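Local coordinates for protein AtGH3.15 acyl acid amido synthetase (Arabidopsis thaliana, PDB 6E1Q) that conjugates glutamine, and possibly cysteine, to indole-3-butyric acid, and glutamine to the herbicide 4-(2,4-dichlorophenoxy)butanoate, through ATP-dependent adenylation, at residues A[285-299]-A[312-325]. Sequence-based numbering, arbitrary orientation.
With CFA ((2,4-dichlorophenoxy)acetic acid), chain C; CFA ((2,4-dichlorophenoxy)acetic acid), chain D.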
loop_
_atom_site.group_PDB
_atom_site.type_symbol
_atom_site.label_atom_id
_atom_site.label_comp_id
_atom_site.label_asym_id
_atom_site.label_seq_id
_atom_site.Cartn_x
_atom_site.Cartn_y
_atom_site.Cartn_z
ATOM N N ALA A 285 8.231 14.578 -15.733
ATOM C CA ALA A 285 8.081 15.609 -14.708
ATOM C C ALA A 285 6.682 16.235 -14.670
ATOM O O ALA A 285 6.499 17.277 -14.027
ATOM C CB ALA A 285 9.134 16.717 -14.886
ATOM N N ILE A 286 5.685 15.629 -15.329
ATOM C CA ILE A 286 4.336 16.208 -15.362
ATOM C C ILE A 286 3.800 16.491 -13.956
ATOM O O ILE A 286 3.071 17.469 -13.750
ATOM C CB ILE A 286 3.381 15.278 -16.143
ATOM C CG1 ILE A 286 2.026 15.965 -16.379
ATOM C CG2 ILE A 286 3.189 13.968 -15.401
ATOM C CD1 ILE A 286 2.128 17.262 -17.208
ATOM N N LEU A 287 4.144 15.655 -12.963
ATOM C CA LEU A 287 3.577 15.875 -11.630
ATOM C C LEU A 287 4.098 17.166 -11.020
ATOM O O LEU A 287 3.325 17.941 -10.444
ATOM C CB LEU A 287 3.871 14.701 -10.704
ATOM C CG LEU A 287 3.091 13.430 -11.040
ATOM C CD1 LEU A 287 3.422 12.330 -10.006
ATOM C CD2 LEU A 287 1.582 13.727 -11.099
ATOM N N LYS A 288 5.402 17.423 -11.152
ATOM C CA LYS A 288 5.935 18.691 -10.675
ATOM C C LYS A 288 5.437 19.849 -11.519
ATOM O O LYS A 288 5.205 20.945 -10.999
ATOM C CB LYS A 288 7.464 18.683 -10.675
ATOM C CG LYS A 288 8.042 19.680 -9.673
ATOM C CD LYS A 288 9.245 20.404 -10.223
ATOM C CE LYS A 288 10.174 20.829 -9.086
ATOM N NZ LYS A 288 9.434 21.414 -7.922
ATOM N N ARG A 289 5.304 19.647 -12.828
ATOM C CA ARG A 289 4.877 20.760 -13.668
ATOM C C ARG A 289 3.430 21.141 -13.382
ATOM O O ARG A 289 3.083 22.323 -13.413
ATOM C CB ARG A 289 5.091 20.417 -15.145
ATOM C CG ARG A 289 6.565 20.235 -15.439
ATOM C CD ARG A 289 6.876 20.153 -16.902
ATOM N NE ARG A 289 6.603 18.834 -17.461
ATOM C CZ ARG A 289 5.599 18.578 -18.296
ATOM N NH1 ARG A 289 4.762 19.552 -18.652
ATOM N NH2 ARG A 289 5.434 17.349 -18.778
ATOM N N LEU A 290 2.580 20.158 -13.071
ATOM C CA LEU A 290 1.194 20.461 -12.736
ATOM C C LEU A 290 1.060 21.013 -11.318
ATOM O O LEU A 290 0.227 21.894 -11.067
ATOM C CB LEU A 290 0.339 19.210 -12.904
ATOM C CG LEU A 290 0.127 18.776 -14.358
ATOM C CD1 LEU A 290 -0.824 17.605 -14.425
ATOM C CD2 LEU A 290 -0.426 19.931 -15.192
ATOM N N TRP A 291 1.877 20.524 -10.380
ATOM C CA TRP A 291 1.855 20.991 -8.998
ATOM C C TRP A 291 3.255 21.489 -8.637
ATOM O O TRP A 291 3.998 20.829 -7.897
ATOM C CB TRP A 291 1.316 19.889 -8.082
ATOM C CG TRP A 291 -0.146 19.658 -8.370
ATOM C CD1 TRP A 291 -1.191 20.468 -7.982
ATOM C CD2 TRP A 291 -0.729 18.605 -9.154
ATOM N NE1 TRP A 291 -2.374 19.975 -8.464
ATOM C CE2 TRP A 291 -2.124 18.835 -9.188
ATOM C CE3 TRP A 291 -0.214 17.491 -9.831
ATOM C CZ2 TRP A 291 -3.012 17.983 -9.863
ATOM C CZ3 TRP A 291 -1.093 16.648 -10.503
ATOM C CH2 TRP A 291 -2.478 16.899 -10.520
ATOM N N PRO A 292 3.640 22.668 -9.143
ATOM C CA PRO A 292 5.029 23.140 -8.991
ATOM C C PRO A 292 5.393 23.573 -7.580
ATOM O O PRO A 292 6.589 23.735 -7.291
ATOM C CB PRO A 292 5.104 24.318 -9.970
ATOM C CG PRO A 292 3.698 24.834 -10.016
ATOM C CD PRO A 292 2.830 23.594 -9.958
ATOM N N LYS A 293 4.424 23.747 -6.688
ATOM C CA LYS A 293 4.735 24.009 -5.291
ATOM C C LYS A 293 4.708 22.753 -4.424
ATOM O O LYS A 293 4.939 22.850 -3.212
ATOM C CB LYS A 293 3.783 25.065 -4.737
ATOM C CG LYS A 293 4.016 26.425 -5.377
ATOM C CD LYS A 293 2.912 27.408 -5.040
ATOM C CE LYS A 293 3.353 28.846 -5.271
ATOM N NZ LYS A 293 2.697 29.741 -4.281
ATOM N N ALA A 294 4.454 21.579 -4.999
ATOM C CA ALA A 294 4.486 20.368 -4.188
ATOM C C ALA A 294 5.914 20.089 -3.740
ATOM O O ALA A 294 6.876 20.336 -4.474
ATOM C CB ALA A 294 3.925 19.160 -4.955
ATOM N N LYS A 295 6.047 19.570 -2.523
ATOM C CA LYS A 295 7.349 19.324 -1.926
ATOM C C LYS A 295 7.690 17.843 -1.817
ATOM O O LYS A 295 8.858 17.511 -1.603
ATOM C CB LYS A 295 7.417 19.965 -0.532
ATOM C CG LYS A 295 7.212 21.478 -0.548
ATOM C CD LYS A 295 8.225 22.137 -1.470
ATOM C CE LYS A 295 7.995 23.638 -1.572
ATOM N NZ LYS A 295 8.777 24.201 -2.712
ATOM N N CYS A 296 6.722 16.948 -1.967
ATOM C CA CYS A 296 7.021 15.525 -1.935
ATOM C C CYS A 296 5.801 14.775 -2.447
ATOM O O CYS A 296 4.706 15.328 -2.567
ATOM C CB CYS A 296 7.395 15.054 -0.522
ATOM S SG CYS A 296 6.015 15.092 0.614
ATOM N N ILE A 297 6.021 13.505 -2.759
ATOM C CA ILE A 297 4.992 12.599 -3.229
ATOM C C ILE A 297 4.974 11.438 -2.257
ATOM O O ILE A 297 5.934 10.663 -2.203
ATOM C CB ILE A 297 5.260 12.112 -4.652
ATOM C CG1 ILE A 297 5.202 13.286 -5.627
ATOM C CG2 ILE A 297 4.276 10.976 -5.000
ATOM C CD1 ILE A 297 5.836 12.982 -6.956
ATOM N N GLU A 298 3.880 11.309 -1.510
ATOM C CA GLU A 298 3.774 10.385 -0.391
ATOM C C GLU A 298 2.918 9.200 -0.811
ATOM O O GLU A 298 1.764 9.381 -1.221
ATOM C CB GLU A 298 3.169 11.092 0.829
ATOM C CG GLU A 298 2.813 10.148 1.978
ATOM C CD GLU A 298 4.037 9.683 2.776
ATOM O OE1 GLU A 298 4.972 10.485 2.969
ATOM O OE2 GLU A 298 4.070 8.506 3.194
ATOM N N SER A 299 3.484 7.991 -0.723
ATOM C CA SER A 299 2.744 6.757 -0.989
ATOM C C SER A 299 3.597 5.572 -0.570
ATOM O O SER A 299 4.796 5.703 -0.318
ATOM C CB SER A 299 2.381 6.616 -2.472
ATOM O OG SER A 299 3.563 6.358 -3.237
ATOM N N LEU A 312 7.516 6.250 -11.577
ATOM C CA LEU A 312 6.996 7.377 -10.813
ATOM C C LEU A 312 8.031 8.493 -10.728
ATOM O O LEU A 312 7.682 9.679 -10.793
ATOM C CB LEU A 312 6.564 6.912 -9.420
ATOM C CG LEU A 312 5.974 7.942 -8.460
ATOM C CD1 LEU A 312 4.792 8.661 -9.118
ATOM C CD2 LEU A 312 5.553 7.286 -7.139
ATOM N N GLU A 313 9.318 8.138 -10.626
ATOM C CA GLU A 313 10.349 9.172 -10.620
ATOM C C GLU A 313 10.390 9.903 -11.957
ATOM O O GLU A 313 10.628 11.111 -12.003
ATOM C CB GLU A 313 11.719 8.565 -10.294
ATOM C CG GLU A 313 11.824 8.066 -8.844
ATOM C CD GLU A 313 13.219 7.564 -8.461
ATOM O OE1 GLU A 313 13.996 7.182 -9.362
ATOM O OE2 GLU A 313 13.527 7.527 -7.245
ATOM N N PHE A 314 10.169 9.181 -13.054
ATOM C CA PHE A 314 10.086 9.817 -14.365
ATOM C C PHE A 314 9.004 10.898 -14.387
ATOM O O PHE A 314 9.218 12.005 -14.898
ATOM C CB PHE A 314 9.812 8.752 -15.427
ATOM C CG PHE A 314 9.500 9.309 -16.789
ATOM C CD1 PHE A 314 10.502 9.820 -17.587
ATOM C CD2 PHE A 314 8.196 9.325 -17.266
ATOM C CE1 PHE A 314 10.216 10.327 -18.851
ATOM C CE2 PHE A 314 7.912 9.824 -18.509
ATOM C CZ PHE A 314 8.936 10.324 -19.309
ATOM N N TYR A 315 7.831 10.596 -13.835
ATOM C CA TYR A 315 6.757 11.584 -13.771
ATOM C C TYR A 315 6.966 12.640 -12.690
ATOM O O TYR A 315 6.264 13.651 -12.704
ATOM C CB TYR A 315 5.419 10.880 -13.525
ATOM C CG TYR A 315 4.949 10.064 -14.702
ATOM C CD1 TYR A 315 4.834 10.631 -15.966
ATOM C CD2 TYR A 315 4.653 8.714 -14.560
ATOM C CE1 TYR A 315 4.406 9.868 -17.057
ATOM C CE2 TYR A 315 4.225 7.955 -15.637
ATOM C CZ TYR A 315 4.114 8.527 -16.876
ATOM O OH TYR A 315 3.692 7.760 -17.940
ATOM N N SER A 316 7.913 12.438 -11.768
ATOM C CA SER A 316 8.001 13.254 -10.564
ATOM C C SER A 316 8.779 14.542 -10.765
ATOM O O SER A 316 8.592 15.483 -9.985
ATOM C CB SER A 316 8.667 12.469 -9.435
ATOM O OG SER A 316 10.086 12.570 -9.542
ATOM N N GLY A 317 9.669 14.594 -11.750
ATOM C CA GLY A 317 10.486 15.782 -11.923
ATOM C C GLY A 317 11.343 16.118 -10.725
ATOM O O GLY A 317 11.584 17.299 -10.445
ATOM N N GLY A 318 11.798 15.103 -9.995
ATOM C CA GLY A 318 12.671 15.336 -8.862
ATOM C C GLY A 318 11.974 15.547 -7.533
ATOM O O GLY A 318 12.660 15.652 -6.508
ATOM N N LEU A 319 10.649 15.646 -7.501
ATOM C CA LEU A 319 9.977 15.633 -6.205
ATOM C C LEU A 319 10.352 14.346 -5.476
ATOM O O LEU A 319 10.280 13.261 -6.072
ATOM C CB LEU A 319 8.468 15.717 -6.349
ATOM C CG LEU A 319 7.966 17.020 -6.959
ATOM C CD1 LEU A 319 6.463 16.965 -7.125
ATOM C CD2 LEU A 319 8.385 18.157 -6.063
ATOM N N PRO A 320 10.794 14.415 -4.223
ATOM C CA PRO A 320 11.190 13.184 -3.536
ATOM C C PRO A 320 9.975 12.307 -3.273
ATOM O O PRO A 320 8.903 12.787 -2.899
ATOM C CB PRO A 320 11.841 13.687 -2.239
ATOM C CG PRO A 320 11.315 15.057 -2.041
ATOM C CD PRO A 320 11.034 15.620 -3.402
ATOM N N LEU A 321 10.134 11.017 -3.539
ATOM C CA LEU A 321 9.105 10.049 -3.185
ATOM C C LEU A 321 9.301 9.673 -1.729
ATOM O O LEU A 321 10.373 9.176 -1.353
ATOM C CB LEU A 321 9.184 8.814 -4.075
ATOM C CG LEU A 321 9.363 9.051 -5.574
ATOM C CD1 LEU A 321 9.381 7.716 -6.286
ATOM C CD2 LEU A 321 8.253 9.951 -6.117
ATOM N N THR A 322 8.295 9.929 -0.903
ATOM C CA THR A 322 8.407 9.621 0.515
ATOM C C THR A 322 7.427 8.519 0.897
ATOM O O THR A 322 6.352 8.384 0.312
ATOM C CB THR A 322 8.171 10.865 1.386
ATOM O OG1 THR A 322 6.860 11.397 1.141
ATOM C CG2 THR A 322 9.208 11.930 1.068
ATOM N N SER A 323 7.824 7.717 1.881
ATOM C CA SER A 323 6.965 6.695 2.474
ATOM C C SER A 323 7.162 6.837 3.981
ATOM O O SER A 323 8.171 6.389 4.538
ATOM C CB SER A 323 7.311 5.297 1.961
ATOM O OG SER A 323 6.494 4.308 2.574
ATOM N N SER A 324 6.197 7.471 4.632
ATOM C CA SER A 324 6.358 7.898 6.014
ATOM C C SER A 324 5.812 6.911 7.033
ATOM O O SER A 324 6.193 6.992 8.206
ATOM C CB SER A 324 5.652 9.238 6.227
ATOM O OG SER A 324 6.279 10.238 5.461
ATOM N N PHE A 325 4.910 6.016 6.633
ATOM C CA PHE A 325 4.094 5.281 7.589
ATOM C C PHE A 325 4.106 3.794 7.299
ATOM O O PHE A 325 3.983 3.376 6.144
ATOM C CB PHE A 325 2.644 5.764 7.577
ATOM C CG PHE A 325 2.492 7.263 7.557
ATOM C CD1 PHE A 325 2.548 7.992 8.739
ATOM C CD2 PHE A 325 2.252 7.935 6.366
ATOM C CE1 PHE A 325 2.389 9.371 8.734
ATOM C CE2 PHE A 325 2.092 9.315 6.353
ATOM C CZ PHE A 325 2.160 10.032 7.540
HETATM C C1 CFA C . -0.634 12.177 2.587
HETATM C C2 CFA C . -0.400 11.135 3.678
HETATM C "C1'" CFA C . -1.348 9.258 2.549
HETATM C "C2'" CFA C . -1.229 8.011 1.950
HETATM C "C3'" CFA C . -2.333 7.423 1.384
HETATM C "C4'" CFA C . -3.541 8.071 1.411
HETATM C "C5'" CFA C . -3.681 9.303 2.003
HETATM CL CL3 CFA C . 0.314 7.119 1.876
HETATM C "C6'" CFA C . -2.581 9.892 2.576
HETATM O O1 CFA C . -1.228 13.252 2.858
HETATM O O2 CFA C . -0.253 11.943 1.416
HETATM O "O1'" CFA C . -0.224 9.860 3.125
HETATM CL CL4 CFA C . -4.936 7.287 0.669
HETATM C C1 CFA D . -1.325 4.187 7.502
HETATM C C2 CFA D . -1.789 5.407 6.699
HETATM C "C1'" CFA D . -2.346 7.703 7.104
HETATM C "C2'" CFA D . -3.494 8.029 6.390
HETATM C "C3'" CFA D . -3.667 9.322 5.911
HETATM C "C4'" CFA D . -2.699 10.288 6.149
HETATM C "C5'" CFA D . -1.561 9.962 6.864
HETATM CL CL3 CFA D . -4.755 6.797 6.080
HETATM C "C6'" CFA D . -1.389 8.676 7.342
HETATM O O1 CFA D . -0.653 4.364 8.547
HETATM O O2 CFA D . -1.597 3.010 7.137
HETATM O "O1'" CFA D . -2.140 6.411 7.613
HETATM CL CL4 CFA D . -2.903 11.957 5.544
#
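Leu319 CB packs 3.8 Å from Ile297 CD1, the two side chains crossing at about a right angle, in a worked example of a leucine wedged between helix and strand. Its CG lies 3.8 Å from CG of Lys288, whose aliphatic part packs there, and its CD1 meets Ala294 CB. CG1 of Ile297 lies anti to its carbonyl carbon (chi1 -64°), and the extended branch carries CD1 to Ser316 CB. The same Ile297 CD1 is 4.0 Å from Leu321 CD2. Strands 297-298 and 321-327 run parallel, the chain returning through helix 309-316 as a beta-alpha-beta unit of the adenylating-enzyme (ANL) fold to which the GH3 N-terminal region belongs. Ile297 N donates to Pro320 O (3.0 Å), Thr322 N to Ile297 O (2.8 Å) and Ser299 N to Thr322 O. On the side of the sheet shared with Thr322, the buried Glu298 carboxylate takes three bonds. Its OE1 accepts Thr322 OG1 and Ser324 OG from opposite faces of the carboxylate plane, while Ser324 N reaches the syn lone pair of OE2 at 2.8 Å, fixing the group's rotation. A glutamine in its place would probably turn an NH2 toward either Ser324 N or the two hydroxyls, leaving at least one of them without its acceptor. CG of Glu298 lies 3.3 Å from the ether O1' of one (2,4-dichlorophenoxy)acetic acid; the second lays its ring over a face of Phe325, a substrate- and ATP-binding residue.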